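Local atomic coordinates of transcriptional regulatory protein FixJ (Sinorhizobium meliloti, PDB entry 1DBW), a protein that activates transcription of the nitrogen-fixation genes nifA and fixK once switched on by FixL, this chain being its phosphoacceptor receiver domain. Residues A[26-31]-A[110-115]. The protein carries 2 engineered substitutions. Residues are numbered along the deposited sequence; the frame is centred on the assembly and turned at random.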
loop_
_atom_site.group_PDB
_atom_site.type_symbol
_atom_site.label_atom_id
_atom_site.label_comp_id
_atom_site.label_asym_id
_atom_site.label_seq_id
_atom_site.Cartn_x
_atom_site.Cartn_y
_atom_site.Cartn_z
ATOM N N ASN A 26 -4.436 6.197 -14.830
ATOM C CA ASN A 26 -3.144 6.842 -15.038
ATOM C C ASN A 26 -2.119 5.876 -15.665
ATOM O O ASN A 26 -0.958 6.207 -15.812
ATOM C CB ASN A 26 -2.637 7.468 -13.735
ATOM C CG ASN A 26 -3.307 8.823 -13.453
ATOM O OD1 ASN A 26 -2.823 9.856 -13.906
ATOM N ND2 ASN A 26 -4.433 8.816 -12.736
ATOM N N GLY A 27 -2.581 4.672 -15.978
ATOM C CA GLY A 27 -1.724 3.689 -16.622
ATOM C C GLY A 27 -0.973 2.692 -15.767
ATOM O O GLY A 27 -0.117 1.959 -16.264
ATOM N N PHE A 28 -1.202 2.721 -14.457
ATOM C CA PHE A 28 -0.504 1.775 -13.602
ATOM C C PHE A 28 -1.105 0.387 -13.728
ATOM O O PHE A 28 -2.286 0.274 -14.073
ATOM C CB PHE A 28 -0.696 2.210 -12.136
ATOM C CG PHE A 28 0.132 3.395 -11.747
ATOM C CD1 PHE A 28 -0.365 4.700 -11.892
ATOM C CD2 PHE A 28 1.408 3.212 -11.243
ATOM C CE1 PHE A 28 0.420 5.790 -11.535
ATOM C CE2 PHE A 28 2.205 4.296 -10.881
ATOM C CZ PHE A 28 1.711 5.592 -11.027
ATOM N N ALA A 29 -0.278 -0.651 -13.527
ATOM C CA ALA A 29 -0.817 -2.012 -13.467
ATOM C C ALA A 29 -1.289 -2.023 -12.013
ATOM O O ALA A 29 -0.509 -1.703 -11.118
ATOM C CB ALA A 29 0.285 -3.045 -13.674
ATOM N N VAL A 30 -2.515 -2.475 -11.787
ATOM C CA VAL A 30 -3.086 -2.420 -10.450
ATOM C C VAL A 30 -3.798 -3.701 -10.144
ATOM O O VAL A 30 -4.475 -4.252 -11.011
ATOM C CB VAL A 30 -4.153 -1.285 -10.394
ATOM C CG1 VAL A 30 -4.914 -1.317 -9.074
ATOM C CG2 VAL A 30 -3.475 0.058 -10.559
ATOM N N LYS A 31 -3.641 -4.146 -8.901
ATOM C CA LYS A 31 -4.371 -5.347 -8.450
ATOM C C LYS A 31 -4.970 -4.991 -7.095
ATOM O O LYS A 31 -4.242 -4.554 -6.195
ATOM C CB LYS A 31 -3.405 -6.497 -8.296
ATOM C CG LYS A 31 -4.113 -7.836 -7.978
ATOM C CD LYS A 31 -3.073 -8.973 -7.800
ATOM C CE LYS A 31 -3.729 -10.269 -7.343
ATOM N NZ LYS A 31 -4.414 -11.009 -8.462
ATOM N N VAL A 110 -0.090 13.348 -5.549
ATOM C CA VAL A 110 0.728 13.004 -4.400
ATOM C C VAL A 110 0.891 11.501 -4.169
ATOM O O VAL A 110 2.007 11.041 -3.877
ATOM C CB VAL A 110 0.210 13.672 -3.107
ATOM C CG1 VAL A 110 0.879 13.084 -1.878
ATOM C CG2 VAL A 110 0.514 15.145 -3.166
ATOM N N ILE A 111 -0.194 10.742 -4.302
ATOM C CA ILE A 111 -0.084 9.308 -4.105
ATOM C C ILE A 111 0.675 8.716 -5.295
ATOM O O ILE A 111 1.455 7.787 -5.130
ATOM C CB ILE A 111 -1.457 8.630 -3.922
ATOM C CG1 ILE A 111 -1.273 7.167 -3.506
ATOM C CG2 ILE A 111 -2.270 8.687 -5.192
ATOM C CD1 ILE A 111 -0.496 6.989 -2.253
ATOM N N ILE A 112 0.457 9.256 -6.485
ATOM C CA ILE A 112 1.183 8.746 -7.665
ATOM C C ILE A 112 2.705 8.949 -7.491
ATOM O O ILE A 112 3.506 8.059 -7.778
ATOM C CB ILE A 112 0.667 9.423 -8.953
ATOM C CG1 ILE A 112 -0.738 8.890 -9.268
ATOM C CG2 ILE A 112 1.619 9.172 -10.139
ATOM C CD1 ILE A 112 -1.486 9.688 -10.321
ATOM N N GLU A 113 3.115 10.115 -7.001
ATOM C CA GLU A 113 4.540 10.356 -6.791
ATOM C C GLU A 113 5.118 9.403 -5.748
ATOM O O GLU A 113 6.231 8.903 -5.922
ATOM C CB GLU A 113 4.795 11.811 -6.389
ATOM C CG GLU A 113 4.311 12.816 -7.431
ATOM C CD GLU A 113 5.398 13.261 -8.395
ATOM O OE1 GLU A 113 6.257 12.424 -8.751
ATOM O OE2 GLU A 113 5.386 14.455 -8.799
ATOM N N ALA A 114 4.373 9.155 -4.670
ATOM C CA ALA A 114 4.820 8.236 -3.630
ATOM C C ALA A 114 4.994 6.817 -4.199
ATOM O O ALA A 114 5.987 6.155 -3.905
ATOM C CB ALA A 114 3.835 8.235 -2.463
ATOM N N ILE A 115 4.026 6.355 -5.003
ATOM C CA ILE A 115 4.106 5.032 -5.603
ATOM C C ILE A 115 5.312 4.932 -6.546
ATOM O O ILE A 115 6.041 3.942 -6.533
ATOM C CB ILE A 115 2.788 4.675 -6.387
ATOM C CG1 ILE A 115 1.606 4.571 -5.403
ATOM C CG2 ILE A 115 3.012 3.374 -7.182
ATOM C CD1 ILE A 115 0.211 4.476 -6.068
#
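N26 and F28, in the turn between helix 13-25 and edge strand 29-33, reach I112 and I115 on helix 108-119, the last helix of the doubly wound CheY-like receiver fold. The backbones stay well apart, their nearest CA atoms, of N26 and I112, being 8.8 Å from each other, and side chains alone bridge the gap. G27 closes helix 13-25 in a Schellman motif; its positive phi of 93° would press any CB onto the carbonyl O of N26, so the position calls for glycine. The chain then turns into the strand, with F28 pointing its CB toward the helix, and its large flat ring reaches the isoleucines. I112 and I115, three residues apart and so on one helix face, both present CG2, set anti to the backbone N, to this ring. CG2 of I112 meets the ring edge near its plane, 3.7 Å from CZ of F28, while CG2 of I115 lies 3.9 Å from CE2 of F28. Replacing I112 by an alanine would probably open a gap beside CZ and CE1 of F28, leaving the ring against I115. N26 suits the helix end, probably because ND2 can hydrogen-bond back to O of M22; CG of N26 rests 3.7 Å from CD1 of I112.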